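Local atomic coordinates of antitoxin VapB2 (Rickettsia felis, PDB entry 3ZVK), a protein that neutralises its cognate toxin VapC2, partially inhibiting that toxin's RNase activity, and binds DNA from the probable promoter of the toxin-antitoxin pair. Residues N2-F7 with R16-F21; F21-K26 with L39-N44. All coordinates share one frame; numbering follows the deposited sequence.

Contact 1 of 2, residues N2-F7 with R16-F21; sequences NKAKIF and RLPKEF. With nucleotides of chain J.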
# COMPACT_ATOMS: atom_id res chain seq x y z
N ASN F 2 2.30 -16.84 -18.35
CA ASN F 2 1.09 -16.70 -17.54
C ASN F 2 -0.27 -16.92 -18.24
O ASN F 2 -0.48 -16.50 -19.38
CB ASN F 2 1.13 -15.48 -16.68
CG ASN F 2 0.63 -15.73 -15.29
OD1 ASN F 2 -0.22 -15.00 -14.78
ND2 ASN F 2 1.14 -16.76 -14.63
N LYS F 3 -1.17 -17.65 -17.55
CA LYS F 3 -2.51 -18.04 -17.99
C LYS F 3 -3.61 -17.50 -17.09
O LYS F 3 -3.48 -17.43 -15.86
CB LYS F 3 -2.65 -19.58 -18.03
CG LYS F 3 -1.66 -20.32 -18.91
CD LYS F 3 -1.86 -21.84 -18.81
CE LYS F 3 -0.59 -22.66 -18.56
NZ LYS F 3 0.48 -22.44 -19.57
N ALA F 4 -4.76 -17.23 -17.71
CA ALA F 4 -5.95 -16.78 -17.04
C ALA F 4 -7.13 -17.49 -17.68
O ALA F 4 -7.17 -17.64 -18.90
CB ALA F 4 -6.11 -15.28 -17.19
N LYS F 5 -8.08 -17.93 -16.83
CA LYS F 5 -9.27 -18.64 -17.28
C LYS F 5 -10.40 -17.71 -17.69
O LYS F 5 -10.59 -16.63 -17.11
CB LYS F 5 -9.73 -19.67 -16.25
CG LYS F 5 -8.81 -20.88 -16.19
CD LYS F 5 -9.35 -21.97 -15.25
CE LYS F 5 -8.31 -22.93 -14.70
NZ LYS F 5 -7.45 -23.55 -15.73
N ILE F 6 -11.13 -18.12 -18.73
CA ILE F 6 -12.32 -17.45 -19.24
C ILE F 6 -13.54 -18.16 -18.60
O ILE F 6 -13.57 -19.39 -18.55
CB ILE F 6 -12.36 -17.43 -20.79
CG1 ILE F 6 -11.39 -16.36 -21.32
CG2 ILE F 6 -13.77 -17.15 -21.32
CD1 ILE F 6 -10.63 -16.80 -22.43
N PHE F 7 -14.47 -17.37 -18.05
CA PHE F 7 -15.68 -17.91 -17.41
C PHE F 7 -16.85 -16.99 -17.71
O PHE F 7 -16.66 -15.93 -18.30
CB PHE F 7 -15.45 -18.10 -15.88
CG PHE F 7 -15.29 -16.82 -15.10
CD1 PHE F 7 -14.06 -16.16 -15.06
CD2 PHE F 7 -16.37 -16.26 -14.43
CE1 PHE F 7 -13.92 -14.96 -14.38
CE2 PHE F 7 -16.22 -15.06 -13.74
CZ PHE F 7 -15.00 -14.42 -13.71
N ARG F 16 -10.52 -14.28 -15.47
CA ARG F 16 -10.12 -14.25 -14.07
C ARG F 16 -8.65 -13.88 -14.02
O ARG F 16 -7.82 -14.63 -14.53
CB ARG F 16 -10.37 -15.61 -13.41
CG ARG F 16 -10.62 -15.50 -11.92
CD ARG F 16 -10.80 -16.86 -11.27
NE ARG F 16 -12.14 -17.37 -11.49
CZ ARG F 16 -12.45 -18.38 -12.31
NH1 ARG F 16 -11.49 -19.04 -12.94
NH2 ARG F 16 -13.71 -18.74 -12.48
N LEU F 17 -8.33 -12.70 -13.47
CA LEU F 17 -6.96 -12.22 -13.43
C LEU F 17 -6.11 -12.86 -12.35
O LEU F 17 -6.50 -12.84 -11.18
CB LEU F 17 -6.91 -10.69 -13.22
CG LEU F 17 -7.65 -9.78 -14.21
CD1 LEU F 17 -7.61 -8.36 -13.72
CD2 LEU F 17 -7.05 -9.86 -15.61
N PRO F 18 -4.86 -13.31 -12.69
CA PRO F 18 -3.94 -13.78 -11.63
C PRO F 18 -3.61 -12.60 -10.70
O PRO F 18 -3.63 -11.45 -11.16
CB PRO F 18 -2.71 -14.26 -12.42
CG PRO F 18 -3.22 -14.47 -13.85
CD PRO F 18 -4.23 -13.38 -14.03
N LYS F 19 -3.36 -12.87 -9.37
CA LYS F 19 -3.05 -11.87 -8.35
C LYS F 19 -1.99 -10.84 -8.75
O LYS F 19 -2.18 -9.65 -8.50
CB LYS F 19 -2.77 -12.50 -6.97
CG LYS F 19 -1.58 -13.44 -6.84
CD LYS F 19 -1.57 -14.12 -5.49
CE LYS F 19 -0.37 -15.01 -5.32
NZ LYS F 19 0.71 -14.31 -4.59
N GLU F 20 -0.93 -11.26 -9.45
CA GLU F 20 0.13 -10.34 -9.90
C GLU F 20 -0.35 -9.29 -10.91
O GLU F 20 0.26 -8.23 -11.01
CB GLU F 20 1.38 -11.09 -10.41
CG GLU F 20 1.20 -11.93 -11.67
CD GLU F 20 0.98 -13.41 -11.46
OE1 GLU F 20 0.37 -13.80 -10.44
OE2 GLU F 20 1.44 -14.19 -12.33
N PHE F 21 -1.47 -9.56 -11.62
CA PHE F 21 -2.02 -8.65 -12.62
C PHE F 21 -3.28 -7.89 -12.17
O PHE F 21 -4.01 -7.33 -13.01
CB PHE F 21 -2.23 -9.38 -13.95
CG PHE F 21 -0.95 -9.97 -14.50
CD1 PHE F 21 0.12 -9.15 -14.86
CD2 PHE F 21 -0.81 -11.33 -14.65
CE1 PHE F 21 1.28 -9.69 -15.39
CE2 PHE F 21 0.35 -11.88 -15.20
CZ PHE F 21 1.39 -11.05 -15.57
P DT J 19 -8.16 -20.41 -11.65
OP1 DT J 19 -7.16 -21.22 -12.38
OP2 DT J 19 -8.68 -19.18 -12.31
O5' DT J 19 -9.37 -21.38 -11.29
C5' DT J 19 -9.17 -22.62 -10.60
C4' DT J 19 -10.48 -23.34 -10.31
O4' DT J 19 -11.16 -22.75 -9.17
C3' DT J 19 -11.49 -23.35 -11.45
O3' DT J 19 -11.87 -24.67 -11.72
C2' DT J 19 -12.68 -22.52 -10.95
C1' DT J 19 -12.55 -22.69 -9.45
N1 DT J 19 -13.17 -21.65 -8.60
C2 DT J 19 -14.06 -22.05 -7.61
O2 DT J 19 -14.45 -23.21 -7.45
N3 DT J 19 -14.49 -21.03 -6.79
C4 DT J 19 -14.14 -19.68 -6.84
O4 DT J 19 -14.69 -18.90 -6.08
C5 DT J 19 -13.20 -19.33 -7.88
C7 DT J 19 -12.76 -17.91 -8.04
C6 DT J 19 -12.77 -20.31 -8.70
P DA J 18 -5.50 -15.55 -7.69
OP1 DA J 18 -4.36 -15.43 -8.62
OP2 DA J 18 -6.58 -14.53 -7.70
O5' DA J 18 -6.23 -16.93 -7.90
C5' DA J 18 -5.62 -18.20 -7.99
C4' DA J 18 -6.72 -19.23 -8.18
O4' DA J 18 -7.57 -19.26 -6.99
C3' DA J 18 -7.65 -19.01 -9.38
O3' DA J 18 -7.42 -20.06 -10.28
C2' DA J 18 -9.07 -18.97 -8.78
C1' DA J 18 -8.86 -19.61 -7.42
N9 DA J 18 -9.80 -19.23 -6.36
C8 DA J 18 -9.93 -18.00 -5.77
N7 DA J 18 -10.83 -17.96 -4.83
C5 DA J 18 -11.31 -19.26 -4.76
C6 DA J 18 -12.26 -19.89 -3.91
N6 DA J 18 -12.96 -19.23 -2.98
N1 DA J 18 -12.49 -21.21 -4.09
C2 DA J 18 -11.82 -21.88 -5.06
N3 DA J 18 -10.89 -21.41 -5.92
C4 DA J 18 -10.69 -20.07 -5.72
P DA J 20 -12.54 -25.07 -13.12
OP1 DA J 20 -12.05 -26.42 -13.47
OP2 DA J 20 -12.34 -23.96 -14.10
O5' DA J 20 -14.09 -25.14 -12.77
C5' DA J 20 -14.64 -25.86 -11.70
C4' DA J 20 -15.98 -25.25 -11.32
O4' DA J 20 -15.81 -24.04 -10.52
C3' DA J 20 -16.86 -24.84 -12.49
O3' DA J 20 -18.05 -25.58 -12.45
C2' DA J 20 -17.11 -23.35 -12.25
C1' DA J 20 -16.96 -23.26 -10.74
N9 DA J 20 -16.80 -21.90 -10.22
C8 DA J 20 -16.11 -20.87 -10.81
N7 DA J 20 -16.15 -19.75 -10.13
C5 DA J 20 -16.93 -20.04 -9.04
C6 DA J 20 -17.35 -19.25 -7.95
N6 DA J 20 -17.00 -17.96 -7.83
N1 DA J 20 -18.13 -19.83 -6.99
C2 DA J 20 -18.49 -21.12 -7.14
N3 DA J 20 -18.15 -21.95 -8.14
C4 DA J 20 -17.35 -21.36 -9.07
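In the DNA-binding SpoVT-AbrB domain, strands 3-9 and 12-17 form a beta hairpin, and near its open end Phe7 and Lys5 meet Arg16 where the protein grips the DNA backbone. One rung of the antiparallel pairing is the bond from Arg16 N to Lys5 O, 2.9 Å long with an N-H...O angle of 171°. Beside this bond the guanidinium of Arg16 lies flat on the Phe7 ring, the planes 13° apart. This off-centre cation-pi stack brings NH2 over the rim of the ring, 3.6 Å from Phe7 CG. A bend at chi3 (-79°), after chi1 and chi2 near trans, turns the group over the phenyl face. The opposite face is approached off-centre by C6 of the DT19 base of chain J, which places the group between the Phe7 ring and the thymine. Arg16 NH1 donates to DT19 OP2 of chain J at 2.9 Å, while NE bonds Asn9 of the second subunit; arginine suits the place because it offers flat faces for stacking and several N-H groups at its edge. Lys5 runs its aliphatic chain past the same phosphate, a positive neighbour that probably adds electrostatic attraction. Toward the N-terminus, Ala4, with only a methyl, fits close against the second strand: its CB is 3.2 Å from Arg16 O and 4.1 Å from Pro18 CD. Pro18, without an N-H for a strand partner, leads into the short 3-10 segment 19-20, and Phe21 N bonds back to Pro18 O. Within that turn the backbone also takes hold of DNA: Lys19 N points its hydrogen at DA18 OP1 of chain J, 2.8 Å away.

Contact 2 of 2, residues F21-K26 with L39-N44; sequences FRFSVK and LQPLPN. With nucleotides of chain J.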
# COMPACT_ATOMS: atom_id res chain seq x y z
N PHE F 21 -1.47 -9.56 -11.62
CA PHE F 21 -2.02 -8.65 -12.62
C PHE F 21 -3.28 -7.89 -12.17
O PHE F 21 -4.01 -7.33 -13.01
CB PHE F 21 -2.23 -9.38 -13.95
CG PHE F 21 -0.95 -9.97 -14.50
CD1 PHE F 21 0.12 -9.15 -14.86
CD2 PHE F 21 -0.81 -11.33 -14.65
CE1 PHE F 21 1.28 -9.69 -15.39
CE2 PHE F 21 0.35 -11.88 -15.20
CZ PHE F 21 1.39 -11.05 -15.57
N ARG F 22 -3.51 -7.85 -10.86
CA ARG F 22 -4.65 -7.14 -10.29
C ARG F 22 -4.53 -5.64 -10.52
O ARG F 22 -3.43 -5.08 -10.49
CB ARG F 22 -4.79 -7.42 -8.79
CG ARG F 22 -5.44 -8.76 -8.49
CD ARG F 22 -5.41 -9.01 -6.99
NE ARG F 22 -6.10 -10.23 -6.64
CZ ARG F 22 -6.08 -10.78 -5.44
NH1 ARG F 22 -5.37 -10.22 -4.46
NH2 ARG F 22 -6.75 -11.90 -5.19
N PHE F 23 -5.68 -5.02 -10.80
CA PHE F 23 -5.78 -3.58 -11.04
C PHE F 23 -6.24 -2.91 -9.75
O PHE F 23 -6.93 -3.53 -8.94
CB PHE F 23 -6.74 -3.29 -12.18
CG PHE F 23 -6.18 -3.60 -13.56
CD1 PHE F 23 -6.34 -4.86 -14.13
CD2 PHE F 23 -5.53 -2.61 -14.30
CE1 PHE F 23 -5.84 -5.13 -15.41
CE2 PHE F 23 -5.03 -2.89 -15.59
CZ PHE F 23 -5.19 -4.14 -16.13
N SER F 24 -5.82 -1.65 -9.54
CA SER F 24 -6.22 -0.88 -8.37
C SER F 24 -7.34 0.08 -8.75
O SER F 24 -7.80 0.84 -7.91
CB SER F 24 -5.04 -0.16 -7.73
OG SER F 24 -4.55 0.86 -8.57
N VAL F 25 -7.81 0.01 -10.01
CA VAL F 25 -8.91 0.81 -10.56
C VAL F 25 -10.15 -0.09 -10.75
O VAL F 25 -10.01 -1.31 -10.73
CB VAL F 25 -8.51 1.56 -11.87
CG1 VAL F 25 -7.43 2.60 -11.59
CG2 VAL F 25 -8.04 0.58 -12.95
N LYS F 26 -11.35 0.48 -10.92
CA LYS F 26 -12.56 -0.34 -11.07
C LYS F 26 -12.98 -0.47 -12.54
O LYS F 26 -13.84 -1.29 -12.88
CB LYS F 26 -13.70 0.17 -10.18
CG LYS F 26 -13.40 -0.02 -8.70
CD LYS F 26 -14.61 -0.46 -7.90
CE LYS F 26 -14.29 -1.29 -6.66
NZ LYS F 26 -13.59 -0.54 -5.58
N LEU F 39 -5.37 -4.02 -21.97
CA LEU F 39 -6.16 -3.51 -20.86
C LEU F 39 -5.24 -2.54 -20.11
O LEU F 39 -4.11 -2.90 -19.77
CB LEU F 39 -6.69 -4.62 -19.90
CG LEU F 39 -7.40 -5.87 -20.44
CD1 LEU F 39 -7.81 -6.73 -19.30
CD2 LEU F 39 -8.67 -5.54 -21.14
N GLN F 40 -5.70 -1.30 -19.90
CA GLN F 40 -4.92 -0.28 -19.20
C GLN F 40 -5.76 0.41 -18.11
O GLN F 40 -6.94 0.64 -18.34
CB GLN F 40 -4.34 0.77 -20.17
CG GLN F 40 -3.22 0.30 -21.14
CD GLN F 40 -1.94 -0.26 -20.53
OE1 GLN F 40 -1.30 -1.17 -21.11
NE2 GLN F 40 -1.50 0.27 -19.39
N PRO F 41 -5.19 0.75 -16.92
CA PRO F 41 -6.01 1.40 -15.87
C PRO F 41 -6.70 2.69 -16.32
O PRO F 41 -6.04 3.61 -16.81
CB PRO F 41 -5.02 1.64 -14.72
CG PRO F 41 -3.66 1.45 -15.30
CD PRO F 41 -3.79 0.53 -16.46
N LEU F 42 -8.04 2.72 -16.21
CA LEU F 42 -8.86 3.86 -16.62
C LEU F 42 -9.64 4.48 -15.44
O LEU F 42 -10.85 4.23 -15.29
CB LEU F 42 -9.79 3.45 -17.77
CG LEU F 42 -10.43 4.57 -18.55
CD1 LEU F 42 -9.63 4.89 -19.80
CD2 LEU F 42 -11.81 4.19 -18.92
N PRO F 43 -8.98 5.30 -14.59
CA PRO F 43 -9.73 5.97 -13.52
C PRO F 43 -10.42 7.24 -14.04
O PRO F 43 -9.89 7.92 -14.94
CB PRO F 43 -8.66 6.27 -12.46
CG PRO F 43 -7.37 6.40 -13.25
CD PRO F 43 -7.56 5.74 -14.61
N ASN F 44 -11.62 7.54 -13.49
CA ASN F 44 -12.40 8.73 -13.82
C ASN F 44 -11.61 9.94 -13.33
O ASN F 44 -11.10 9.89 -12.22
CB ASN F 44 -13.77 8.69 -13.10
CG ASN F 44 -14.82 7.84 -13.77
OD1 ASN F 44 -15.18 8.05 -14.95
ND2 ASN F 44 -15.41 6.91 -13.02
P DA J 17 -6.25 -12.88 -1.48
OP1 DA J 17 -5.29 -11.87 -2.04
OP2 DA J 17 -7.65 -12.50 -1.27
O5' DA J 17 -6.15 -14.21 -2.36
C5' DA J 17 -4.82 -14.59 -2.85
C4' DA J 17 -4.89 -15.74 -3.85
O4' DA J 17 -5.55 -16.88 -3.25
C3' DA J 17 -5.73 -15.37 -5.07
O3' DA J 17 -4.95 -15.68 -6.20
C2' DA J 17 -7.07 -16.11 -4.86
C1' DA J 17 -6.68 -17.30 -3.99
N9 DA J 17 -7.69 -17.77 -3.03
C8 DA J 17 -8.17 -17.06 -1.96
N7 DA J 17 -9.05 -17.71 -1.24
C5 DA J 17 -9.09 -18.97 -1.81
C6 DA J 17 -9.80 -20.14 -1.49
N6 DA J 17 -10.63 -20.21 -0.44
N1 DA J 17 -9.66 -21.22 -2.30
C2 DA J 17 -8.82 -21.17 -3.34
N3 DA J 17 -8.09 -20.11 -3.72
C4 DA J 17 -8.26 -19.03 -2.92
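Phe23, in the loop between strands 12-17 and 27-33, reaches across to Leu39 and Pro41 at the end of strand 36-41. From CB, which points toward that strand, the ring is carried by a CG set anti to the carbonyl carbon (chi1 -75°). Along one side CD2 comes to 4.2 Å from Pro41 CD, and CE2 closes on the same carbon at 3.7 Å, so the proline meets the ring at its edge, in its plane. At the tip, CZ lies near the Leu39 carbonyl and 4.1 Å from Leu39 CB; a flat phenyl ring suits the place because its C-H edge can lie against the proline's CH2 groups. Two residues on, branched Val25 turns its two methyls to Pro41 and Pro43: CG2 rests 3.7 Å from Pro41 CB, while CG1 touches Pro43 CB at 4.0 Å and also nears Pro41. No hydrogen bond crosses between the segments. On the DNA side, extended Arg22 lays its guanidinium edge toward a phosphate, NH1 donating to DA17 OP1 of chain J at 2.9 Å; the second bond, from NH2, is weak. Phe23 also packs on Val28 of strand 27-33 and on Ile6 of the second subunit, and its backbone N bonds Gln13 there. The loop is thus held against the end of strand 36-41, where residues 42-44 carry the chain on toward helix 46-55.

Overall arrangement
Contact 1 is complete along the chain by Phe21, the residue at which contact 2 begins; their centres are about 15 Å apart. Contact 1 joins strands 3-9 and 12-17, whereas contact 2 ties the following loop to the end of the second hairpin, strands 27-33 and 36-41. Leu17 CD1 and Phe23 CD1, 3.7 Å apart, connect them directly. All four segments belong to the SpoVT-AbrB domain, and a second VapB2 subunit extends both hairpins by antiparallel pairing. Arg16, the Lys19 backbone N and Arg22 meet the phosphates of DT19, DA18 and DA17 of chain J in turn. The DNA-facing Arg22 and the toxin-facing Asn44, whose O bonds Arg67 of the toxin chain, lie at opposite ends of contact 2.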